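Local coordinates for protein putative dioxygenase (Nostoc punctiforme, PDB 2PEB) that is a putative dioxygenase of the Dopa 4,5-dioxygenase family that binds a zinc ion in the crystal and probably acts as a metal-dependent oxidoreductase, at residues A[15-20]-A[104-109]; A[21-26]-A[44-49]; A[35-40]-A[70-75]. All blocks are in the same frame, centred on the assembly; numbering follows the deposited sequence.

The order of helices and strands matches a ferredoxin-like fold, and the contacts sample both faces of its antiparallel sheet. Interaction 1 lies on the metal side, where a loop closes over strand 11-18 through leucine methyls set against a tyrosine, one in a CH-pi contact. Interactions 2 and 3, on the helix side, use the two ends of helix 23-36: its start meets the end of strand 40-45 and the next residue through a salt bridge and a guanidinium over an indole, its end meets helix 66-76 by aromatic packing. Tyr17 and Trp72 are buried, whereas Asp46 and Arg36 are exposed, so charge lies outermost in interactions 2 and 3. Interactions 1 and 2 touch through Phe18.

Interaction 1 of 3, residues A[15-20]-A[104-109]; sequences HVYFDA and AALALN. With ZN (zinc ion), chain C.
Tyr17 and Leu106 make the main contact, which is apolar. One methyl of the leucine, CD1, sits over a face of the phenol ring, 3.8 Å from its centroid and 24° off the ring normal, which meets the criterion for a CH-pi contact. The methyl is displaced toward the root of the ring, since its closest atom is Tyr17 CG, with Leu106 CD1 at 3.5 Å. With CG of Tyr17 anti to its own carbonyl carbon (chi1 -59°), the ring reaches out beneath the loop. Leu108 touches the far end of the same side chain: its CD2 lies 3.6 Å from Tyr17 OH, approaching obliquely, and the two side chains cross at about a right angle.

The polar end of the tyrosine is satisfied elsewhere, as OH is hydrogen-bonded to His52 ND1.

Of the two segments, 15-20 supplies a zinc ligand: His15 NE2 coordinates the ion at 1.9 Å, with His13 and His85 among the others. The His52 ring also meets that of His15, so Tyr17 is tied through His52 to the surroundings of the metal site.

Within the fold, Tyr17 rests on Met56 of strand 55-61 and Leu83 of strand 82-87, the two neighbours of strand 11-18, while Leu108 also packs on Leu83 and Leu106 on Pro53. The loop leading to helix 110-115 thus lies across the sheet face that carries the zinc.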
loop_
_atom_site.group_PDB
_atom_site.type_symbol
_atom_site.label_atom_id
_atom_site.label_comp_id
_atom_site.label_asym_id
_atom_site.label_seq_id
_atom_site.Cartn_x
_atom_site.Cartn_y
_atom_site.Cartn_z
ATOM N N HIS A 15 -8.363 6.645 3.108
ATOM C CA HIS A 15 -8.461 7.727 4.105
ATOM C C HIS A 15 -7.229 8.622 3.897
ATOM O O HIS A 15 -6.084 8.184 4.062
ATOM C CB HIS A 15 -8.610 7.170 5.533
ATOM C CG HIS A 15 -9.907 6.418 5.730
ATOM N ND1 HIS A 15 -11.056 7.052 6.169
ATOM C CD2 HIS A 15 -10.253 5.122 5.534
ATOM C CE1 HIS A 15 -12.053 6.200 6.201
ATOM N NE2 HIS A 15 -11.591 5.010 5.877
ATOM N N VAL A 16 -7.476 9.847 3.447
ATOM C CA VAL A 16 -6.426 10.808 3.138
ATOM C C VAL A 16 -6.343 11.752 4.305
ATOM O O VAL A 16 -7.283 12.529 4.582
ATOM C CB VAL A 16 -6.734 11.566 1.826
ATOM C CG1 VAL A 16 -5.613 12.544 1.506
ATOM C CG2 VAL A 16 -6.960 10.600 0.644
ATOM N N TYR A 17 -5.252 11.639 5.061
ATOM C CA TYR A 17 -5.023 12.444 6.231
ATOM C C TYR A 17 -4.395 13.792 5.885
ATOM O O TYR A 17 -3.628 13.926 4.917
ATOM C CB TYR A 17 -4.176 11.676 7.259
ATOM C CG TYR A 17 -4.858 10.400 7.668
ATOM C CD1 TYR A 17 -5.797 10.407 8.681
ATOM C CD2 TYR A 17 -4.598 9.176 7.019
ATOM C CE1 TYR A 17 -6.483 9.259 9.036
ATOM C CE2 TYR A 17 -5.269 7.995 7.398
ATOM C CZ TYR A 17 -6.210 8.059 8.422
ATOM O OH TYR A 17 -6.927 6.962 8.810
ATOM N N PHE A 18 -4.719 14.785 6.696
ATOM C CA PHE A 18 -4.155 16.115 6.497
ATOM C C PHE A 18 -4.202 16.927 7.784
ATOM O O PHE A 18 -4.862 16.575 8.752
ATOM C CB PHE A 18 -4.919 16.851 5.376
ATOM C CG PHE A 18 -6.369 17.034 5.682
ATOM C CD1 PHE A 18 -6.806 18.128 6.420
ATOM C CD2 PHE A 18 -7.292 16.044 5.313
ATOM C CE1 PHE A 18 -8.122 18.263 6.756
ATOM C CE2 PHE A 18 -8.607 16.179 5.662
ATOM C CZ PHE A 18 -9.026 17.274 6.369
ATOM N N ASP A 19 -3.496 18.046 7.773
ATOM C CA ASP A 19 -3.657 19.056 8.824
ATOM C C ASP A 19 -3.813 20.406 8.140
ATOM O O ASP A 19 -3.824 20.464 6.915
ATOM C CB ASP A 19 -2.506 19.014 9.833
ATOM C CG ASP A 19 -1.152 19.183 9.201
ATOM O OD1 ASP A 19 -1.040 19.745 8.105
ATOM O OD2 ASP A 19 -0.164 18.744 9.820
ATOM N N ALA A 20 -3.935 21.481 8.916
ATOM C CA ALA A 20 -4.071 22.834 8.343
ATOM C C ALA A 20 -3.020 23.126 7.283
ATOM O O ALA A 20 -3.344 23.701 6.255
ATOM C CB ALA A 20 -3.996 23.895 9.437
ATOM N N ALA A 104 3.718 7.779 5.615
ATOM C CA ALA A 104 4.138 7.262 6.898
ATOM C C ALA A 104 2.876 6.916 7.686
ATOM O O ALA A 104 1.965 7.741 7.798
ATOM C CB ALA A 104 5.023 8.299 7.627
ATOM N N ALA A 105 2.806 5.691 8.194
ATOM C CA ALA A 105 1.602 5.217 8.856
ATOM C C ALA A 105 1.311 6.027 10.099
ATOM O O ALA A 105 2.215 6.459 10.847
ATOM C CB ALA A 105 1.705 3.748 9.215
ATOM N N LEU A 106 0.019 6.206 10.332
ATOM C CA LEU A 106 -0.471 6.744 11.577
ATOM C C LEU A 106 -1.017 5.638 12.449
ATOM O O LEU A 106 -1.285 4.525 11.988
ATOM C CB LEU A 106 -1.543 7.792 11.294
ATOM C CG LEU A 106 -1.139 8.888 10.313
ATOM C CD1 LEU A 106 -2.330 9.815 9.994
ATOM C CD2 LEU A 106 0.031 9.699 10.819
ATOM N N ALA A 107 -1.177 5.961 13.723
ATOM C CA ALA A 107 -1.652 5.005 14.704
ATOM C C ALA A 107 -3.168 5.141 14.857
ATOM O O ALA A 107 -3.664 6.075 15.478
ATOM C CB ALA A 107 -0.955 5.207 16.040
ATOM N N LEU A 108 -3.892 4.157 14.336
ATOM C CA LEU A 108 -5.348 4.131 14.381
ATOM C C LEU A 108 -5.849 3.621 15.733
ATOM O O LEU A 108 -5.210 2.759 16.350
ATOM C CB LEU A 108 -5.882 3.216 13.278
ATOM C CG LEU A 108 -5.304 3.423 11.865
ATOM C CD1 LEU A 108 -5.858 2.374 10.951
ATOM C CD2 LEU A 108 -5.628 4.820 11.335
ATOM N N ASN A 109 -6.999 4.137 16.175
ATOM C CA ASN A 109 -7.668 3.598 17.330
ATOM C C ASN A 109 -8.512 2.379 16.885
ATOM O O ASN A 109 -9.667 2.487 16.468
ATOM C CB ASN A 109 -8.480 4.641 18.086
ATOM C CG ASN A 109 -9.176 4.065 19.286
ATOM O OD1 ASN A 109 -9.132 2.856 19.523
ATOM N ND2 ASN A 109 -9.847 4.925 20.060
HETATM ZN ZN ZN C . -12.680 3.478 5.734
#

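Interaction 2 of 3, residues A[21-26]-A[44-49]; sequences ASRDVA and WFDKPI
In the beta-alpha-beta unit of this ferredoxin-like fold, the first turn of helix 23-36 faces the end of strand 40-45, and Arg23, Trp44 and Asp46 form the junction. The guanidinium of Arg23 lies over one face of the indole, with the planes 27° apart. Arg23 NH2 and Trp44 NE1 come within 2.9 Å; both are donors, so they are not bonded to each other, and Asp46 serves both residues. An extended chain, its CG anti to the backbone N (chi1 -171°), carries the charged group this far.

Asp46 is gripped side-on in a salt bridge: Arg23 NE donates to Asp46 OD1 at 2.9 Å, and Arg23 NH2 to Asp46 OD2 at 3.3 Å in a nearly straight bond that uses the syn lone pair. With an alanine in place of Arg23, the carboxylate would probably lose its charged mate, keeping the indole N-H bond, and one indole face its cover. Ala26 CB meets Trp44 CH2 at 4.1 Å, and Phe18 of strand 11-18 packs against all four residues.

Trp44 NE1 also donates to Asp46 OD1, at 3.0 Å; it lies 52° out of the carboxylate plane, on the face opposite to that approached by Arg23 NE.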
loop_
_atom_site.group_PDB
_atom_site.type_symbol
_atom_site.label_atom_id
_atom_site.label_comp_id
_atom_site.label_asym_id
_atom_site.label_seq_id
_atom_site.Cartn_x
_atom_site.Cartn_y
_atom_site.Cartn_z
ATOM N N ALA A 21 -1.758 22.781 7.559
ATOM C CA ALA A 21 -0.640 23.030 6.629
ATOM C C ALA A 21 -0.786 22.334 5.289
ATOM O O ALA A 21 -0.374 22.862 4.261
ATOM C CB ALA A 21 0.701 22.636 7.268
ATOM N N SER A 22 -1.355 21.138 5.299
ATOM C CA SER A 22 -1.470 20.322 4.100
ATOM C C SER A 22 -2.897 20.273 3.556
ATOM O O SER A 22 -3.168 19.529 2.615
ATOM C CB SER A 22 -1.017 18.891 4.390
ATOM O OG SER A 22 -1.754 18.345 5.464
ATOM N N ARG A 23 -3.821 21.010 4.155
ATOM C CA ARG A 23 -5.233 20.876 3.769
ATOM C C ARG A 23 -5.454 21.172 2.289
ATOM O O ARG A 23 -6.244 20.498 1.619
ATOM C CB ARG A 23 -6.057 21.807 4.623
ATOM C CG ARG A 23 -7.524 21.644 4.514
ATOM C CD ARG A 23 -8.211 22.768 5.296
ATOM N NE ARG A 23 -9.574 22.401 5.645
ATOM C CZ ARG A 23 -10.586 22.323 4.779
ATOM N NH1 ARG A 23 -10.431 22.594 3.483
ATOM N NH2 ARG A 23 -11.782 21.967 5.221
ATOM N N ASP A 24 -4.726 22.150 1.773
ATOM C CA ASP A 24 -4.876 22.532 0.374
ATOM C C ASP A 24 -4.338 21.484 -0.586
ATOM O O ASP A 24 -4.959 21.202 -1.603
ATOM C CB ASP A 24 -4.244 23.906 0.100
ATOM C CG ASP A 24 -4.970 25.042 0.812
ATOM O OD1 ASP A 24 -6.207 24.948 1.051
ATOM O OD2 ASP A 24 -4.297 26.046 1.138
ATOM N N VAL A 25 -3.194 20.881 -0.280
ATOM C CA VAL A 25 -2.739 19.715 -1.038
ATOM C C VAL A 25 -3.811 18.595 -1.008
ATOM O O VAL A 25 -4.124 17.941 -2.004
ATOM C CB VAL A 25 -1.388 19.155 -0.463
ATOM C CG1 VAL A 25 -1.043 17.819 -1.094
ATOM C CG2 VAL A 25 -0.277 20.185 -0.671
ATOM N N ALA A 26 -4.364 18.358 0.163
ATOM C CA ALA A 26 -5.390 17.328 0.321
ATOM C C ALA A 26 -6.589 17.658 -0.583
ATOM O O ALA A 26 -7.190 16.771 -1.164
ATOM C CB ALA A 26 -5.840 17.262 1.802
ATOM N N TRP A 44 -15.528 15.700 4.712
ATOM C CA TRP A 44 -14.280 16.209 5.114
ATOM C C TRP A 44 -14.346 16.311 6.650
ATOM O O TRP A 44 -15.247 16.931 7.192
ATOM C CB TRP A 44 -14.133 17.553 4.423
ATOM C CG TRP A 44 -12.845 18.114 4.483
ATOM C CD1 TRP A 44 -12.272 18.691 5.565
ATOM C CD2 TRP A 44 -11.900 18.212 3.417
ATOM N NE1 TRP A 44 -11.021 19.146 5.248
ATOM C CE2 TRP A 44 -10.766 18.860 3.933
ATOM C CE3 TRP A 44 -11.912 17.859 2.071
ATOM C CZ2 TRP A 44 -9.640 19.111 3.168
ATOM C CZ3 TRP A 44 -10.802 18.128 1.321
ATOM C CH2 TRP A 44 -9.683 18.736 1.865
ATOM N N PHE A 45 -13.423 15.660 7.348
ATOM C CA PHE A 45 -13.282 15.836 8.809
ATOM C C PHE A 45 -12.003 16.601 9.122
ATOM O O PHE A 45 -10.916 16.072 8.976
ATOM C CB PHE A 45 -13.273 14.481 9.489
ATOM C CG PHE A 45 -14.570 13.739 9.358
ATOM C CD1 PHE A 45 -15.620 14.033 10.215
ATOM C CD2 PHE A 45 -14.753 12.769 8.380
ATOM C CE1 PHE A 45 -16.838 13.361 10.126
ATOM C CE2 PHE A 45 -15.982 12.103 8.267
ATOM C CZ PHE A 45 -17.027 12.397 9.151
ATOM N N ASP A 46 -12.119 17.845 9.575
ATOM C CA ASP A 46 -10.928 18.619 9.909
ATOM C C ASP A 46 -10.254 18.147 11.196
ATOM O O ASP A 46 -9.046 18.343 11.372
ATOM C CB ASP A 46 -11.259 20.109 9.995
ATOM C CG ASP A 46 -11.384 20.739 8.634
ATOM O OD1 ASP A 46 -10.424 20.640 7.835
ATOM O OD2 ASP A 46 -12.453 21.322 8.360
ATOM N N LYS A 47 -11.023 17.484 12.045
ATOM C CA LYS A 47 -10.552 16.993 13.329
ATOM C C LYS A 47 -10.573 15.463 13.384
ATOM O O LYS A 47 -11.335 14.808 12.669
ATOM C CB LYS A 47 -11.456 17.570 14.440
ATOM C CG LYS A 47 -11.277 19.076 14.669
ATOM N N PRO A 48 -9.764 14.884 14.268
ATOM C CA PRO A 48 -9.883 13.428 14.388
ATOM C C PRO A 48 -11.286 12.932 14.776
ATOM O O PRO A 48 -11.969 13.511 15.631
ATOM C CB PRO A 48 -8.875 13.087 15.474
ATOM C CG PRO A 48 -7.936 14.248 15.548
ATOM C CD PRO A 48 -8.738 15.439 15.163
ATOM N N ILE A 49 -11.696 11.838 14.159
ATOM C CA ILE A 49 -12.980 11.202 14.436
ATOM C C ILE A 49 -12.788 9.691 14.389
ATOM O O ILE A 49 -11.990 9.167 13.598
ATOM C CB ILE A 49 -14.082 11.678 13.439
ATOM C CG1 ILE A 49 -15.489 11.280 13.915
ATOM C CG2 ILE A 49 -13.836 11.163 12.037
ATOM C CD1 ILE A 49 -16.039 12.227 14.880
#

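Interaction 3 of 3, residues A[35-40]-A[70-75]; sequences ARFEVQ and VPWLML
Phe37 turns an edge of its ring to a face of Trp72 in a T-shaped pair. The evidence is a 69° angle between the planes and a 5.2 Å separation between the centroid of the phenyl and that of the five-membered indole ring. The outer atoms of the phenyl do the touching: Phe37 CE2 lies over the indole, displaced toward its rim, and Phe37 CZ comes 3.5 Å from Trp72 CB, so the phenyl edge wedges against the root of the indole as well. With CG of Trp72 anti to the backbone N (chi1 -168°), the indole projects from its helix toward the neighbouring one. One face of the Phe37 ring is covered by Arg36 CB, 3.5 Å above its centre.

The second kind of contact is made by the arginine. Its chain, extended from CG to NE, crosses the indole at about a right angle, and its methylene Arg36 CD lies 3.4 Å from Trp72 NE1. The guanidinium follows, with Trp72 CZ2 over one of its faces and the two planes 29° apart. Arg36 NE is also close to Trp72 NE1, but both are donors, so the proximity is packing and not a hydrogen bond. The charged end has another partner in the preceding turn, a weak hydrogen bond from Arg36 NH1 to Gly32 O.

The region takes part in the contact with the second subunit, whose Lys3 meets Arg36 and whose Ile9 meets Pro71. Trp72 also packs on Leu33 of helix 23-36 and Phe37 on Val69 of helix 66-76. Together these contacts join the last turn of helix 23-36, and the residue that leaves it, to the middle of helix 66-76, the two helices that lie on one face of the sheet.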
loop_
_atom_site.group_PDB
_atom_site.type_symbol
_atom_site.label_atom_id
_atom_site.label_comp_id
_atom_site.label_asym_id
_atom_site.label_seq_id
_atom_site.Cartn_x
_atom_site.Cartn_y
_atom_site.Cartn_z
ATOM N N ALA A 35 -12.237 13.684 -10.296
ATOM C CA ALA A 35 -12.157 14.011 -11.721
ATOM C C ALA A 35 -11.861 12.782 -12.539
ATOM O O ALA A 35 -12.267 12.680 -13.683
ATOM C CB ALA A 35 -11.035 15.041 -11.951
ATOM N N ARG A 36 -11.120 11.839 -11.971
ATOM C CA ARG A 36 -10.560 10.737 -12.787
ATOM C C ARG A 36 -11.178 9.358 -12.608
ATOM O O ARG A 36 -11.157 8.561 -13.520
ATOM C CB ARG A 36 -9.068 10.610 -12.523
ATOM C CG ARG A 36 -8.235 11.767 -12.959
ATOM C CD ARG A 36 -6.778 11.647 -12.530
ATOM N NE ARG A 36 -5.958 12.646 -13.212
ATOM C CZ ARG A 36 -5.939 13.944 -12.933
ATOM N NH1 ARG A 36 -6.687 14.450 -11.953
ATOM N NH2 ARG A 36 -5.163 14.755 -13.655
ATOM N N PHE A 37 -11.649 9.039 -11.402
ATOM C CA PHE A 37 -11.962 7.662 -11.063
ATOM C C PHE A 37 -13.402 7.525 -10.608
ATOM O O PHE A 37 -14.104 8.520 -10.372
ATOM C CB PHE A 37 -10.990 7.134 -10.009
ATOM C CG PHE A 37 -9.548 7.355 -10.379
ATOM C CD1 PHE A 37 -8.996 6.752 -11.490
ATOM C CD2 PHE A 37 -8.766 8.254 -9.648
ATOM C CE1 PHE A 37 -7.636 7.004 -11.834
ATOM C CE2 PHE A 37 -7.433 8.513 -9.982
ATOM C CZ PHE A 37 -6.883 7.914 -11.108
ATOM N N GLU A 38 -13.857 6.270 -10.570
ATOM C CA GLU A 38 -15.187 5.953 -10.078
ATOM C C GLU A 38 -15.101 5.786 -8.586
ATOM O O GLU A 38 -14.714 4.732 -8.058
ATOM C CB GLU A 38 -15.730 4.722 -10.761
ATOM C CG GLU A 38 -15.823 4.903 -12.264
ATOM C CD GLU A 38 -16.279 3.649 -13.016
ATOM O OE1 GLU A 38 -16.580 2.604 -12.398
ATOM O OE2 GLU A 38 -16.348 3.730 -14.253
ATOM N N VAL A 39 -15.367 6.872 -7.886
ATOM C CA VAL A 39 -15.230 6.915 -6.438
ATOM C C VAL A 39 -16.417 7.632 -5.795
ATOM O O VAL A 39 -17.178 8.314 -6.454
ATOM C CB VAL A 39 -13.955 7.660 -5.976
ATOM C CG1 VAL A 39 -12.675 6.937 -6.425
ATOM C CG2 VAL A 39 -13.998 9.125 -6.445
ATOM N N GLN A 40 -16.623 7.352 -4.520
ATOM C CA GLN A 40 -17.610 8.032 -3.685
ATOM C C GLN A 40 -16.802 8.798 -2.653
ATOM O O GLN A 40 -16.088 8.191 -1.869
ATOM C CB GLN A 40 -18.536 7.007 -2.991
ATOM C CG GLN A 40 -19.038 5.844 -3.878
ATOM C CD GLN A 40 -18.871 4.430 -3.239
ATOM O OE1 GLN A 40 -18.107 3.596 -3.746
ATOM N NE2 GLN A 40 -19.596 4.163 -2.149
ATOM N N VAL A 70 -5.135 3.609 -6.662
ATOM C CA VAL A 70 -4.024 3.423 -5.752
ATOM C C VAL A 70 -2.676 3.777 -6.439
ATOM O O VAL A 70 -1.919 4.614 -5.942
ATOM C CB VAL A 70 -4.023 2.036 -5.104
ATOM C CG1 VAL A 70 -2.750 1.857 -4.240
ATOM C CG2 VAL A 70 -5.301 1.875 -4.205
ATOM N N PRO A 71 -2.449 3.265 -7.663
ATOM C CA PRO A 71 -1.249 3.776 -8.390
ATOM C C PRO A 71 -1.236 5.284 -8.628
ATOM O O PRO A 71 -0.174 5.915 -8.526
ATOM C CB PRO A 71 -1.240 2.952 -9.662
ATOM C CG PRO A 71 -2.019 1.703 -9.333
ATOM C CD PRO A 71 -3.130 2.211 -8.430
ATOM N N TRP A 72 -2.405 5.886 -8.873
ATOM C CA TRP A 72 -2.465 7.326 -8.986
ATOM C C TRP A 72 -2.023 8.031 -7.726
ATOM O O TRP A 72 -1.231 8.976 -7.793
ATOM C CB TRP A 72 -3.829 7.812 -9.444
ATOM C CG TRP A 72 -3.865 9.240 -9.842
ATOM C CD1 TRP A 72 -3.588 9.773 -11.075
ATOM C CD2 TRP A 72 -4.222 10.355 -8.995
ATOM N NE1 TRP A 72 -3.753 11.144 -11.036
ATOM C CE2 TRP A 72 -4.139 11.525 -9.771
ATOM C CE3 TRP A 72 -4.614 10.469 -7.647
ATOM C CZ2 TRP A 72 -4.400 12.780 -9.244
ATOM C CZ3 TRP A 72 -4.887 11.740 -7.130
ATOM C CH2 TRP A 72 -4.785 12.867 -7.931
ATOM N N LEU A 73 -2.544 7.641 -6.573
ATOM C CA LEU A 73 -2.129 8.195 -5.298
ATOM C C LEU A 73 -0.650 7.929 -4.975
ATOM O O LEU A 73 0.044 8.769 -4.396
ATOM C CB LEU A 73 -3.044 7.649 -4.196
ATOM C CG LEU A 73 -4.497 8.145 -4.197
ATOM C CD1 LEU A 73 -5.322 7.339 -3.164
ATOM C CD2 LEU A 73 -4.469 9.608 -3.915
HETATM N N MSE A 74 -0.157 6.776 -5.405
HETATM C CA MSE A 74 1.267 6.491 -5.257
HETATM C C MSE A 74 2.139 7.600 -5.793
HETATM O O MSE A 74 3.140 8.007 -5.192
HETATM C CB MSE A 74 1.634 5.189 -5.950
HETATM C CG MSE A 74 1.379 3.936 -5.070
HETATM SE SE MSE A 74 1.248 2.224 -5.911
HETATM C CE MSE A 74 2.824 1.564 -5.234
ATOM N N LEU A 75 1.708 8.112 -6.972
ATOM C CA LEU A 75 2.455 9.049 -7.708
ATOM C C LEU A 75 2.075 10.480 -7.339
ATOM O O LEU A 75 2.900 11.398 -7.473
ATOM C CB LEU A 75 2.251 8.870 -9.211
ATOM C CG LEU A 75 2.702 7.557 -9.836
ATOM C CD1 LEU A 75 2.495 7.588 -11.382
ATOM C CD2 LEU A 75 4.137 7.313 -9.497
#